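Local coordinates for fructosyl amine: oxygen oxidoreductase (Aspergillus fumigatus, PDB 3DJD), which is an FAD-dependent enzyme thought to oxidise fructosyl amines, passing the electrons to molecular oxygen, at residues 338-343 and 361-366; 99-104 and 260-265; 21-26 and 172-177; 236-241 and 274-279. All coordinates share one frame; numbering follows the deposited sequence.

Contact 1 (338-343 and 361-366); sequences ADTANR and GASGRG. With FAD (flavin-adenine dinucleotide), chain C.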
loop_
_atom_site.group_PDB
_atom_site.type_symbol
_atom_site.label_atom_id
_atom_site.label_comp_id
_atom_site.label_asym_id
_atom_site.label_seq_id
_atom_site.Cartn_x
_atom_site.Cartn_y
_atom_site.Cartn_z
ATOM N N ALA A 338 4.117 5.103 4.100
ATOM C CA ALA A 338 5.066 5.671 5.056
ATOM C C ALA A 338 5.943 4.584 5.636
ATOM O O ALA A 338 5.449 3.588 6.167
ATOM C CB ALA A 338 4.345 6.447 6.165
ATOM N N ASP A 339 7.261 4.805 5.571
ATOM C CA ASP A 339 8.244 3.820 6.040
ATOM C C ASP A 339 8.702 4.103 7.444
ATOM O O ASP A 339 9.066 5.244 7.766
ATOM C CB ASP A 339 9.503 3.852 5.167
ATOM C CG ASP A 339 9.265 3.294 3.754
ATOM O OD1 ASP A 339 8.573 2.265 3.636
ATOM O OD2 ASP A 339 9.797 3.883 2.784
ATOM N N THR A 340 8.744 3.046 8.254
ATOM C CA THR A 340 9.440 3.081 9.534
ATOM C C THR A 340 10.941 2.846 9.256
ATOM O O THR A 340 11.345 2.489 8.121
ATOM C CB THR A 340 8.928 2.002 10.479
ATOM O OG1 THR A 340 9.054 0.738 9.827
ATOM C CG2 THR A 340 7.451 2.250 10.870
ATOM N N ALA A 341 11.771 3.072 10.272
ATOM C CA ALA A 341 13.230 3.005 10.099
ATOM C C ALA A 341 13.782 1.632 9.678
ATOM O O ALA A 341 14.916 1.531 9.165
ATOM C CB ALA A 341 13.934 3.513 11.365
ATOM N N ASN A 342 12.989 0.582 9.907
ATOM C CA ASN A 342 13.331 -0.794 9.528
ATOM C C ASN A 342 12.218 -1.473 8.706
ATOM O O ASN A 342 12.237 -2.698 8.489
ATOM C CB ASN A 342 13.631 -1.621 10.785
ATOM C CG ASN A 342 12.473 -1.642 11.777
ATOM O OD1 ASN A 342 11.392 -1.033 11.564
ATOM N ND2 ASN A 342 12.703 -2.334 12.901
ATOM N N ARG A 343 11.238 -0.671 8.286
ATOM C CA ARG A 343 10.075 -1.161 7.515
ATOM C C ARG A 343 9.254 -2.235 8.233
ATOM O O ARG A 343 8.528 -3.012 7.593
ATOM C CB ARG A 343 10.483 -1.595 6.105
ATOM C CG ARG A 343 10.863 -0.385 5.227
ATOM C CD ARG A 343 11.144 -0.798 3.798
ATOM N NE ARG A 343 9.946 -1.259 3.096
ATOM C CZ ARG A 343 9.980 -1.906 1.936
ATOM N NH1 ARG A 343 11.160 -2.152 1.361
ATOM N NH2 ARG A 343 8.849 -2.298 1.345
ATOM N N GLY A 361 2.568 2.893 9.531
ATOM C CA GLY A 361 3.929 2.429 9.170
ATOM C C GLY A 361 3.911 1.180 8.292
ATOM O O GLY A 361 4.781 0.320 8.409
ATOM N N ALA A 362 2.887 1.060 7.431
ATOM C CA ALA A 362 2.763 -0.100 6.509
ATOM C C ALA A 362 4.003 -0.269 5.596
ATOM O O ALA A 362 4.233 -1.343 5.012
ATOM C CB ALA A 362 1.481 0.051 5.650
ATOM N N SER A 363 4.793 0.800 5.477
ATOM C CA SER A 363 6.134 0.723 4.885
ATOM C C SER A 363 6.099 0.153 3.466
ATOM O O SER A 363 6.991 -0.615 3.066
ATOM C CB SER A 363 7.093 -0.074 5.798
ATOM O OG SER A 363 7.250 0.548 7.076
ATOM N N GLY A 364 5.083 0.565 2.703
ATOM C CA GLY A 364 4.986 0.183 1.294
ATOM C C GLY A 364 4.670 -1.270 1.032
ATOM O O GLY A 364 4.752 -1.730 -0.112
ATOM N N ARG A 365 4.278 -2.000 2.077
ATOM C CA ARG A 365 4.000 -3.423 1.920
ATOM C C ARG A 365 2.698 -3.878 2.588
ATOM O O ARG A 365 2.502 -5.074 2.790
ATOM C CB ARG A 365 5.209 -4.292 2.354
ATOM C CG ARG A 365 5.571 -4.155 3.789
ATOM C CD ARG A 365 6.983 -4.684 4.058
ATOM N NE ARG A 365 7.278 -4.658 5.488
ATOM C CZ ARG A 365 6.889 -5.604 6.345
ATOM N NH1 ARG A 365 6.181 -6.649 5.924
ATOM N NH2 ARG A 365 7.190 -5.504 7.630
ATOM N N GLY A 366 1.775 -2.942 2.850
ATOM C CA GLY A 366 0.639 -3.262 3.702
ATOM C C GLY A 366 -0.616 -3.739 3.005
ATOM O O GLY A 366 -1.579 -4.126 3.679
HETATM P PA FAD C . -4.013 4.137 2.920
HETATM O O1A FAD C . -4.718 2.974 2.343
HETATM O O2A FAD C . -3.322 5.074 2.017
HETATM O O5B FAD C . -5.181 4.933 3.678
HETATM C C5B FAD C . -4.951 6.123 4.391
HETATM C C4B FAD C . -6.290 6.837 4.454
HETATM O O4B FAD C . -6.040 7.992 5.300
HETATM C C3B FAD C . -6.698 7.380 3.082
HETATM O O3B FAD C . -7.941 6.819 2.712
HETATM C C2B FAD C . -6.800 8.904 3.321
HETATM O O2B FAD C . -7.932 9.511 2.631
HETATM C C1B FAD C . -6.934 8.966 4.868
HETATM N N9A FAD C . -6.718 10.360 5.336
HETATM C C8A FAD C . -5.811 11.255 4.881
HETATM N N7A FAD C . -5.970 12.414 5.553
HETATM C C5A FAD C . -7.004 12.253 6.401
HETATM C C6A FAD C . -7.640 13.083 7.329
HETATM N N6A FAD C . -7.268 14.373 7.452
HETATM N N1A FAD C . -8.668 12.578 8.053
HETATM C C2A FAD C . -9.072 11.306 7.913
HETATM N N3A FAD C . -8.476 10.485 7.052
HETATM C C4A FAD C . -7.457 10.944 6.282
HETATM N N1 FAD C . 1.348 -3.517 -0.820
HETATM C C2 FAD C . 1.229 -4.885 -1.069
HETATM O O2 FAD C . 0.901 -5.647 -0.162
HETATM N N3 FAD C . 1.508 -5.373 -2.357
HETATM C C4 FAD C . 1.929 -4.515 -3.387
HETATM O O4 FAD C . 2.158 -4.959 -4.520
HETATM C C4X FAD C . 2.032 -3.146 -3.131
HETATM N N5 FAD C . 2.446 -2.278 -4.151
HETATM C C5X FAD C . 2.332 -0.887 -3.949
HETATM C C6 FAD C . 2.512 -0.025 -5.021
HETATM C C7 FAD C . 2.359 1.345 -4.827
HETATM C C7M FAD C . 2.564 2.298 -6.012
HETATM C C8 FAD C . 2.058 1.827 -3.553
HETATM C C8M FAD C . 1.875 3.319 -3.258
HETATM C C9 FAD C . 1.848 0.976 -2.486
HETATM C C9A FAD C . 1.996 -0.396 -2.674
HETATM N N10 FAD C . 1.815 -1.283 -1.600
HETATM C C10 FAD C . 1.743 -2.651 -1.850
HETATM C "C1'" FAD C . 1.704 -0.811 -0.212
HETATM C "C2'" FAD C . 0.233 -0.659 0.220
HETATM O "O2'" FAD C . -0.509 -0.058 -0.836
HETATM C "C3'" FAD C . 0.145 0.271 1.436
HETATM O "O3'" FAD C . 1.170 -0.070 2.371
HETATM C "C4'" FAD C . -1.217 0.177 2.142
HETATM O "O4'" FAD C . -2.255 0.288 1.216
HETATM C "C5'" FAD C . -1.313 1.375 3.091
HETATM O "O5'" FAD C . -2.496 1.277 3.863
HETATM P P FAD C . -2.849 2.393 4.953
HETATM O O1P FAD C . -1.728 2.616 5.897
HETATM O O2P FAD C . -4.203 2.064 5.423
HETATM O O3P FAD C . -2.933 3.768 4.033
HETATM O O HOH W 1 6.947 -3.070 -0.874
#
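The carbonyl oxygen of Arg343 is gripped side-on by a single guanidinium: Arg365 donates to it from NH2 at 2.8 Å and also from NE, and the oxygen lies in the guanidinium plane. Two tight turns meet here, type I from Thr340 to Arg343 and type I' from Ala362 to Arg365, beside the flavin cofactor. The exchange is reciprocal. Arg343, its chain bent at chi3 (68°), swings NE and NH2 onto Ser363 O, NE at 3.0 Å. Each arginine thus clamps a carbonyl of the other turn, with the two guanidinium planes 66° apart. On the Thr340 side of the contact, the Ser363 hydroxyl accepts an almost straight bond from Thr340 N (171°) and donates to Gly361 O, which fixes its rotation. Asp339 OD1 makes a long salt bridge to Arg343 NE by charge alone, lying well out of the guanidinium plane; its OD2 pairs with Arg411 and Arg232. Just past the type I' turn, Gly366 N donates to FAD O3' at 3.0 Å.

Contact 2 (99-104 and 260-265); sequences SACSQE and IERGFF
Glu261 reaches across to Cys101 and Ser102 with its carboxylate turned so that both oxygens are used. With the chain extended beyond CG (chi2 179°), OE1 accepts from two consecutive backbone amides. Cys101 N approaches it from above the carboxylate plane at 2.9 Å, whereas Ser102 N comes in on the syn side, closer to the plane. OE2 takes the Ser102 hydroxyl, also syn, with OG 2.8 Å away. Ser102 is the N-cap of helix 103-108 and its OG also caps Gly105 N, so the glutamate grips the very start of that helix. Nearby, Arg262 and Gly263 both face Asn259 in a classic beta bulge, where segment 260-265 enters its strand. The Arg262 guanidinium lies flat beneath Cys101 SG, which sits over one face, 3.3 Å above the plane and offset toward the rim. NH1 donates to Glu261 O, which lies in the guanidinium plane, and NE forms a salt bridge with Glu319; together they steady the group. Closer to strand 96-100, Ile260 CG2 packs on Ala100 CB at 3.6 Å, while Ile260 N donates to Ser99 O.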
loop_
_atom_site.group_PDB
_atom_site.type_symbol
_atom_site.label_atom_id
_atom_site.label_comp_id
_atom_site.label_asym_id
_atom_site.label_seq_id
_atom_site.Cartn_x
_atom_site.Cartn_y
_atom_site.Cartn_z
ATOM N N SER A 99 12.386 -11.308 -9.668
ATOM C CA SER A 99 13.657 -11.287 -10.380
ATOM C C SER A 99 14.503 -10.049 -10.102
ATOM O O SER A 99 14.067 -9.106 -9.448
ATOM C CB SER A 99 13.428 -11.438 -11.890
ATOM O OG SER A 99 12.669 -10.362 -12.415
ATOM N N ALA A 100 15.722 -10.081 -10.635
ATOM C CA ALA A 100 16.682 -8.981 -10.464
ATOM C C ALA A 100 17.694 -9.009 -11.598
ATOM O O ALA A 100 17.687 -9.929 -12.424
ATOM C CB ALA A 100 17.397 -9.096 -9.135
ATOM N N CYS A 101 18.558 -7.995 -11.622
ATOM C CA CYS A 101 19.531 -7.808 -12.716
ATOM C C CYS A 101 20.989 -7.841 -12.246
ATOM O O CYS A 101 21.904 -7.965 -13.061
ATOM C CB CYS A 101 19.273 -6.486 -13.420
ATOM S SG CYS A 101 17.794 -6.495 -14.412
ATOM N N SER A 102 21.186 -7.706 -10.939
ATOM C CA SER A 102 22.507 -7.619 -10.331
ATOM C C SER A 102 22.530 -8.555 -9.133
ATOM O O SER A 102 21.477 -8.946 -8.633
ATOM C CB SER A 102 22.786 -6.182 -9.873
ATOM O OG SER A 102 22.042 -5.859 -8.701
ATOM N N GLN A 103 23.721 -8.914 -8.670
ATOM C CA GLN A 103 23.830 -9.831 -7.525
ATOM C C GLN A 103 23.263 -9.213 -6.241
ATOM O O GLN A 103 22.618 -9.900 -5.447
ATOM C CB GLN A 103 25.281 -10.299 -7.316
ATOM C CG GLN A 103 25.435 -11.408 -6.270
ATOM C CD GLN A 103 24.684 -12.696 -6.631
ATOM O OE1 GLN A 103 24.803 -13.221 -7.746
ATOM N NE2 GLN A 103 23.921 -13.219 -5.677
ATOM N N GLU A 104 23.507 -7.916 -6.055
ATOM C CA GLU A 104 22.931 -7.162 -4.947
ATOM C C GLU A 104 21.401 -7.276 -4.936
ATOM O O GLU A 104 20.804 -7.529 -3.890
ATOM C CB GLU A 104 23.365 -5.695 -5.016
ATOM C CG GLU A 104 23.006 -4.884 -3.771
ATOM C CD GLU A 104 23.622 -3.487 -3.743
ATOM O OE1 GLU A 104 24.507 -3.186 -4.585
ATOM O OE2 GLU A 104 23.218 -2.690 -2.859
ATOM N N ILE A 260 12.941 -6.533 -9.060
ATOM C CA ILE A 260 13.247 -5.642 -7.930
ATOM C C ILE A 260 14.030 -4.371 -8.331
ATOM O O ILE A 260 14.021 -3.385 -7.593
ATOM C CB ILE A 260 13.989 -6.431 -6.791
ATOM C CG1 ILE A 260 13.890 -5.714 -5.428
ATOM C CG2 ILE A 260 15.422 -6.757 -7.174
ATOM C CD1 ILE A 260 14.629 -6.426 -4.310
ATOM N N GLU A 261 14.694 -4.410 -9.490
ATOM C CA GLU A 261 15.501 -3.277 -9.972
ATOM C C GLU A 261 14.914 -2.573 -11.191
ATOM O O GLU A 261 15.553 -1.685 -11.763
ATOM C CB GLU A 261 16.932 -3.752 -10.275
ATOM C CG GLU A 261 17.593 -4.382 -9.067
ATOM C CD GLU A 261 19.006 -4.887 -9.354
ATOM O OE1 GLU A 261 19.151 -6.090 -9.577
ATOM O OE2 GLU A 261 19.962 -4.081 -9.351
ATOM N N ARG A 262 13.697 -2.961 -11.590
ATOM C CA ARG A 262 13.088 -2.422 -12.780
ATOM C C ARG A 262 11.629 -2.021 -12.541
ATOM O O ARG A 262 11.214 -0.922 -12.879
ATOM C CB ARG A 262 13.152 -3.458 -13.916
ATOM C CG ARG A 262 14.572 -3.895 -14.315
ATOM C CD ARG A 262 15.242 -2.810 -15.165
ATOM N NE ARG A 262 16.528 -3.263 -15.700
ATOM C CZ ARG A 262 17.694 -3.144 -15.071
ATOM N NH1 ARG A 262 17.763 -2.589 -13.864
ATOM N NH2 ARG A 262 18.804 -3.589 -15.654
ATOM N N GLY A 263 10.841 -2.940 -11.999
ATOM C CA GLY A 263 9.398 -2.687 -11.912
ATOM C C GLY A 263 8.573 -3.943 -12.061
ATOM O O GLY A 263 9.099 -5.054 -12.061
ATOM N N PHE A 264 7.259 -3.749 -12.159
ATOM C CA PHE A 264 6.348 -4.889 -12.244
ATOM C C PHE A 264 5.065 -4.520 -12.938
ATOM O O PHE A 264 4.745 -3.338 -13.059
ATOM C CB PHE A 264 6.072 -5.487 -10.858
ATOM C CG PHE A 264 5.513 -4.509 -9.851
ATOM C CD1 PHE A 264 4.144 -4.444 -9.624
ATOM C CD2 PHE A 264 6.359 -3.711 -9.081
ATOM C CE1 PHE A 264 3.621 -3.578 -8.656
ATOM C CE2 PHE A 264 5.853 -2.824 -8.131
ATOM C CZ PHE A 264 4.463 -2.765 -7.918
ATOM N N PHE A 265 4.358 -5.536 -13.431
ATOM C CA PHE A 265 3.063 -5.346 -14.078
ATOM C C PHE A 265 2.200 -6.602 -13.965
ATOM O O PHE A 265 2.650 -7.657 -13.475
ATOM C CB PHE A 265 3.241 -4.899 -15.550
ATOM C CG PHE A 265 4.084 -5.853 -16.376
ATOM C CD1 PHE A 265 3.532 -7.014 -16.912
ATOM C CD2 PHE A 265 5.442 -5.585 -16.605
ATOM C CE1 PHE A 265 4.313 -7.906 -17.664
ATOM C CE2 PHE A 265 6.221 -6.470 -17.362
ATOM C CZ PHE A 265 5.656 -7.630 -17.880
#

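Contact 3 (21-26 and 172-177); sequences TALHLA and QRMGVK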
loop_
_atom_site.group_PDB
_atom_site.type_symbol
_atom_site.label_atom_id
_atom_site.label_comp_id
_atom_site.label_asym_id
_atom_site.label_seq_id
_atom_site.Cartn_x
_atom_site.Cartn_y
_atom_site.Cartn_z
ATOM N N THR A 21 -9.489 -2.588 10.068
ATOM C CA THR A 21 -9.819 -2.379 11.491
ATOM C C THR A 21 -11.341 -2.294 11.727
ATOM O O THR A 21 -11.888 -2.948 12.605
ATOM C CB THR A 21 -9.070 -1.138 12.058
ATOM O OG1 THR A 21 -7.655 -1.349 11.870
ATOM C CG2 THR A 21 -9.317 -1.001 13.572
ATOM N N ALA A 22 -12.014 -1.481 10.918
ATOM C CA ALA A 22 -13.476 -1.366 10.993
ATOM C C ALA A 22 -14.140 -2.730 10.830
ATOM O O ALA A 22 -15.047 -3.088 11.631
ATOM C CB ALA A 22 -13.972 -0.403 9.935
ATOM N N LEU A 23 -13.710 -3.466 9.801
ATOM C CA LEU A 23 -14.257 -4.787 9.510
ATOM C C LEU A 23 -14.107 -5.739 10.706
ATOM O O LEU A 23 -15.084 -6.405 11.113
ATOM C CB LEU A 23 -13.584 -5.395 8.263
ATOM C CG LEU A 23 -14.062 -6.799 7.872
ATOM C CD1 LEU A 23 -15.561 -6.790 7.489
ATOM C CD2 LEU A 23 -13.181 -7.356 6.759
ATOM N N HIS A 24 -12.903 -5.780 11.266
ATOM C CA HIS A 24 -12.613 -6.722 12.356
ATOM C C HIS A 24 -13.235 -6.312 13.701
ATOM O O HIS A 24 -13.691 -7.183 14.445
ATOM C CB HIS A 24 -11.119 -7.015 12.424
ATOM C CG HIS A 24 -10.662 -7.914 11.334
ATOM N ND1 HIS A 24 -10.937 -9.272 11.328
ATOM C CD2 HIS A 24 -10.006 -7.654 10.178
ATOM C CE1 HIS A 24 -10.456 -9.803 10.217
ATOM N NE2 HIS A 24 -9.871 -8.850 9.513
ATOM N N LEU A 25 -13.320 -5.003 13.977
ATOM C CA LEU A 25 -14.102 -4.524 15.120
ATOM C C LEU A 25 -15.542 -5.035 14.999
ATOM O O LEU A 25 -16.107 -5.576 15.967
ATOM C CB LEU A 25 -14.082 -2.982 15.182
ATOM C CG LEU A 25 -12.797 -2.370 15.746
ATOM C CD1 LEU A 25 -12.835 -0.814 15.545
ATOM C CD2 LEU A 25 -12.592 -2.737 17.259
ATOM N N ALA A 26 -16.124 -4.877 13.801
ATOM C CA ALA A 26 -17.528 -5.265 13.572
ATOM C C ALA A 26 -17.675 -6.782 13.724
ATOM O O ALA A 26 -18.592 -7.270 14.430
ATOM C CB ALA A 26 -18.012 -4.796 12.215
ATOM N N GLN A 172 -19.813 -1.690 6.989
ATOM C CA GLN A 172 -21.014 -0.850 7.057
ATOM C C GLN A 172 -22.295 -1.666 7.329
ATOM O O GLN A 172 -23.119 -1.284 8.184
ATOM C CB GLN A 172 -21.137 -0.074 5.749
ATOM C CG GLN A 172 -22.261 0.934 5.711
ATOM C CD GLN A 172 -22.173 1.738 4.444
ATOM O OE1 GLN A 172 -22.288 1.189 3.339
ATOM N NE2 GLN A 172 -21.938 3.037 4.582
ATOM N N ARG A 173 -22.435 -2.781 6.614
ATOM C CA ARG A 173 -23.566 -3.719 6.752
ATOM C C ARG A 173 -23.705 -4.172 8.197
ATOM O O ARG A 173 -24.821 -4.381 8.699
ATOM C CB ARG A 173 -23.233 -4.950 5.909
ATOM C CG ARG A 173 -24.354 -5.793 5.459
ATOM C CD ARG A 173 -23.814 -6.671 4.334
ATOM N NE ARG A 173 -23.671 -5.885 3.110
ATOM C CZ ARG A 173 -22.593 -5.811 2.323
ATOM N NH1 ARG A 173 -21.473 -6.509 2.562
ATOM N NH2 ARG A 173 -22.667 -5.039 1.243
HETATM N N MSE A 174 -22.563 -4.344 8.847
HETATM C CA MSE A 174 -22.496 -4.789 10.246
HETATM C C MSE A 174 -22.524 -3.651 11.270
HETATM O O MSE A 174 -22.260 -3.884 12.471
HETATM C CB MSE A 174 -21.273 -5.682 10.478
HETATM C CG MSE A 174 -21.294 -6.937 9.635
HETATM SE SE MSE A 174 -19.751 -8.045 10.085
HETATM C CE MSE A 174 -18.338 -6.922 9.392
ATOM N N GLY A 175 -22.846 -2.442 10.817
ATOM C CA GLY A 175 -23.121 -1.328 11.736
ATOM C C GLY A 175 -22.146 -0.172 11.772
ATOM O O GLY A 175 -22.420 0.869 12.398
ATOM N N VAL A 176 -21.005 -0.329 11.103
ATOM C CA VAL A 176 -19.970 0.698 11.174
ATOM C C VAL A 176 -20.464 1.901 10.397
ATOM O O VAL A 176 -21.024 1.748 9.303
ATOM C CB VAL A 176 -18.616 0.192 10.620
ATOM C CG1 VAL A 176 -17.577 1.327 10.646
ATOM C CG2 VAL A 176 -18.115 -0.998 11.467
ATOM N N LYS A 177 -20.249 3.077 10.967
ATOM C CA LYS A 177 -20.674 4.332 10.323
ATOM C C LYS A 177 -19.469 4.955 9.608
ATOM O O LYS A 177 -18.457 5.248 10.245
ATOM C CB LYS A 177 -21.234 5.283 11.375
ATOM C CG LYS A 177 -22.490 4.753 12.070
ATOM C CD LYS A 177 -22.687 5.409 13.467
ATOM C CE LYS A 177 -21.851 4.735 14.580
ATOM N NZ LYS A 177 -22.197 5.341 15.921
#
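Met174, present as selenomethionine, hooks its CE methyl between Leu23 CD1 and Ala26 CB on helix 16-27. The chain runs straight through chi2 (-177°) and then bends at chi3 (-68°), which turns CE back to the helix surface. There CE meets Leu23 CD1 at 3.4 Å, tighter than usual for two carbons, and Ala26 CB at 3.5 Å. Leu23 starts out from its helix away from segment 172-177, but CG stands opposite the backbone N (chi1 179°), bringing CD1 round to the methyl. The two methyls of Val176 meet the same side of the helix: CG1 faces Ala22 CB at 4.1 Å, and CG2 lies near Ala26 CB and Ala22 O. Between Met174 and Val176 in the chain, Gly175 is the C-prime residue of the Schellman motif that ends helix 160-173. The chain then enters strand 177-180, an outer strand of the Rossmann-type sheet, next to strand 33-37. Two alanines and a leucine on one side, and selenomethionine and valine on the other, imply adhesion by shape and burial of carbon, without directional bonds between the segments.

Contact 4 (236-241 and 274-279); sequences WTLVHI and EIKICD
His240 bonds to Glu274 where two antiparallel strands, 232-242 and 274-289, run side by side in the large mixed sheet. Starting at CB, the histidine lies alongside the glutamate stem, its CB 3.9 Å from Glu274 CB. CG follows with its bond set beside the backbone N (chi1 -65°), and the ring stands out over the face shared with Lys276. ND1 points its N-H straight at Glu274 OE1, 2.8 Å away and within the ring plane, at 177°; CE1 also lies near that oxygen, without a bond. The carboxylate is turned 79° to the ring, so OE1 is met from above its own plane. CD2 meets Lys276 CG obliquely at 3.6 Å, and NE2 at the tip is only slightly farther from that same carbon. Glu274 OE2 goes on to Arg433, and Lys276 NZ leaves for Asp50 and Asn52. Val239 with Ile277 and Ile241 with Ile275 are hydrogen-bonded pairs whose side chains occupy the opposite face, where Ile241 CD1 touches Ile277 CD1. At the Thr237 end, OG1, also bonded to His281 NE2, donates to Asp279 OD1 at 2.6 Å, and a water links Thr237 N to Asp279 O.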
loop_
_atom_site.group_PDB
_atom_site.type_symbol
_atom_site.label_atom_id
_atom_site.label_comp_id
_atom_site.label_asym_id
_atom_site.label_seq_id
_atom_site.Cartn_x
_atom_site.Cartn_y
_atom_site.Cartn_z
ATOM N N TRP A 236 5.431 6.356 -4.402
ATOM C CA TRP A 236 5.762 5.597 -5.605
ATOM C C TRP A 236 4.814 5.963 -6.762
ATOM O O TRP A 236 3.926 6.812 -6.620
ATOM C CB TRP A 236 5.873 4.085 -5.321
ATOM C CG TRP A 236 7.095 3.808 -4.476
ATOM C CD1 TRP A 236 8.378 3.501 -4.926
ATOM C CD2 TRP A 236 7.181 3.892 -3.059
ATOM N NE1 TRP A 236 9.232 3.378 -3.851
ATOM C CE2 TRP A 236 8.528 3.612 -2.696
ATOM C CE3 TRP A 236 6.249 4.181 -2.048
ATOM C CZ2 TRP A 236 8.964 3.610 -1.363
ATOM C CZ3 TRP A 236 6.678 4.172 -0.707
ATOM C CH2 TRP A 236 8.033 3.878 -0.379
ATOM N N THR A 237 5.005 5.314 -7.897
ATOM C CA THR A 237 4.467 5.784 -9.148
ATOM C C THR A 237 3.846 4.608 -9.905
ATOM O O THR A 237 4.351 3.477 -9.858
ATOM C CB THR A 237 5.610 6.429 -10.007
ATOM O OG1 THR A 237 6.790 5.633 -9.897
ATOM C CG2 THR A 237 5.954 7.823 -9.467
ATOM N N LEU A 238 2.744 4.870 -10.583
ATOM C CA LEU A 238 2.084 3.821 -11.348
ATOM C C LEU A 238 1.438 4.420 -12.590
ATOM O O LEU A 238 1.043 5.593 -12.584
ATOM C CB LEU A 238 1.029 3.116 -10.485
ATOM C CG LEU A 238 -0.264 3.865 -10.133
ATOM C CD1 LEU A 238 -1.391 3.633 -11.135
ATOM C CD2 LEU A 238 -0.738 3.427 -8.704
ATOM N N VAL A 239 1.316 3.607 -13.632
ATOM C CA VAL A 239 0.571 3.981 -14.832
ATOM C C VAL A 239 -0.316 2.836 -15.304
ATOM O O VAL A 239 -0.116 1.696 -14.912
ATOM C CB VAL A 239 1.523 4.333 -15.999
ATOM C CG1 VAL A 239 2.454 5.468 -15.592
ATOM C CG2 VAL A 239 2.297 3.091 -16.460
ATOM N N HIS A 240 -1.252 3.140 -16.195
ATOM C CA HIS A 240 -2.011 2.116 -16.919
ATOM C C HIS A 240 -1.742 2.309 -18.417
ATOM O O HIS A 240 -1.575 3.449 -18.880
ATOM C CB HIS A 240 -3.522 2.263 -16.718
ATOM C CG HIS A 240 -3.992 2.037 -15.307
ATOM N ND1 HIS A 240 -5.316 1.789 -15.005
ATOM C CD2 HIS A 240 -3.326 2.012 -14.128
ATOM C CE1 HIS A 240 -5.446 1.630 -13.696
ATOM N NE2 HIS A 240 -4.253 1.747 -13.141
ATOM N N ILE A 241 -1.717 1.193 -19.137
ATOM C CA ILE A 241 -1.790 1.193 -20.595
ATOM C C ILE A 241 -3.036 0.399 -20.993
ATOM O O ILE A 241 -3.217 -0.753 -20.567
ATOM C CB ILE A 241 -0.495 0.593 -21.216
ATOM C CG1 ILE A 241 0.659 1.588 -21.080
ATOM C CG2 ILE A 241 -0.700 0.218 -22.690
ATOM C CD1 ILE A 241 2.035 0.980 -21.432
ATOM N N GLU A 274 -6.848 -2.586 -19.032
ATOM C CA GLU A 274 -5.652 -1.787 -18.692
ATOM C C GLU A 274 -4.631 -2.594 -17.933
ATOM O O GLU A 274 -4.942 -3.231 -16.912
ATOM C CB GLU A 274 -6.004 -0.504 -17.918
ATOM C CG GLU A 274 -6.638 0.551 -18.841
ATOM C CD GLU A 274 -7.158 1.779 -18.125
ATOM O OE1 GLU A 274 -7.355 1.741 -16.879
ATOM O OE2 GLU A 274 -7.403 2.796 -18.838
ATOM N N ILE A 275 -3.409 -2.591 -18.468
ATOM C CA ILE A 275 -2.259 -3.151 -17.781
ATOM C C ILE A 275 -1.701 -2.081 -16.859
ATOM O O ILE A 275 -1.351 -0.974 -17.309
ATOM C CB ILE A 275 -1.155 -3.643 -18.771
ATOM C CG1 ILE A 275 -1.620 -4.888 -19.524
ATOM C CG2 ILE A 275 0.153 -3.949 -18.025
ATOM C CD1 ILE A 275 -0.613 -5.364 -20.590
ATOM N N LYS A 276 -1.656 -2.399 -15.569
ATOM C CA LYS A 276 -1.021 -1.510 -14.595
ATOM C C LYS A 276 0.454 -1.835 -14.435
ATOM O O LYS A 276 0.820 -2.995 -14.214
ATOM C CB LYS A 276 -1.689 -1.560 -13.228
ATOM C CG LYS A 276 -1.178 -0.381 -12.412
ATOM C CD LYS A 276 -1.216 -0.582 -10.977
ATOM C CE LYS A 276 -0.067 -1.383 -10.476
ATOM N NZ LYS A 276 -0.657 -1.953 -9.220
ATOM N N ILE A 277 1.289 -0.792 -14.530
ATOM C CA ILE A 277 2.748 -0.936 -14.439
ATOM C C ILE A 277 3.328 0.015 -13.386
ATOM O O ILE A 277 2.956 1.199 -13.328
ATOM C CB ILE A 277 3.430 -0.650 -15.808
ATOM C CG1 ILE A 277 2.791 -1.523 -16.890
ATOM C CG2 ILE A 277 4.940 -0.944 -15.741
ATOM C CD1 ILE A 277 2.384 -0.737 -18.127
ATOM N N CYS A 278 4.212 -0.525 -12.542
ATOM C CA CYS A 278 4.989 0.308 -11.611
ATOM C C CYS A 278 6.467 0.204 -11.934
ATOM O O CYS A 278 6.979 -0.895 -12.129
ATOM C CB CYS A 278 4.812 -0.117 -10.165
ATOM S SG CYS A 278 3.153 0.146 -9.503
ATOM N N ASP A 279 7.131 1.358 -11.994
ATOM C CA ASP A 279 8.599 1.375 -12.021
ATOM C C ASP A 279 9.149 1.244 -10.598
ATOM O O ASP A 279 8.705 1.954 -9.680
ATOM C CB ASP A 279 9.101 2.674 -12.672
ATOM C CG ASP A 279 8.514 3.950 -12.030
ATOM O OD1 ASP A 279 7.264 4.058 -11.880
ATOM O OD2 ASP A 279 9.294 4.890 -11.719
HETATM O O HOH W 2 6.375 2.652 -8.387
#

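In the fold
Contacts 1, 2 and 4 share the large mixed sheet, and contact 4 joins the other two. Its strand 232-242 neighbours strand 331-339 of contact 1, with Asp339 OD2 3.6 Å from Trp236 CH2. Its strand 274-289 neighbours strand 263-265 of contact 2, where Phe264 N probably bonds to Cys278 O at 2.9 Å. The flavin lies against this system: contact 1 bonds to it through Gly366, Trp236 of contact 4 touches it, and the Ile260 side chain of contact 2 stays about 12 Å off. Contact 3 belongs to the Rossmann-type part, its centre about 39 Å from that of contact 2, yet the Ala22 side chain is about 11 Å from FAD.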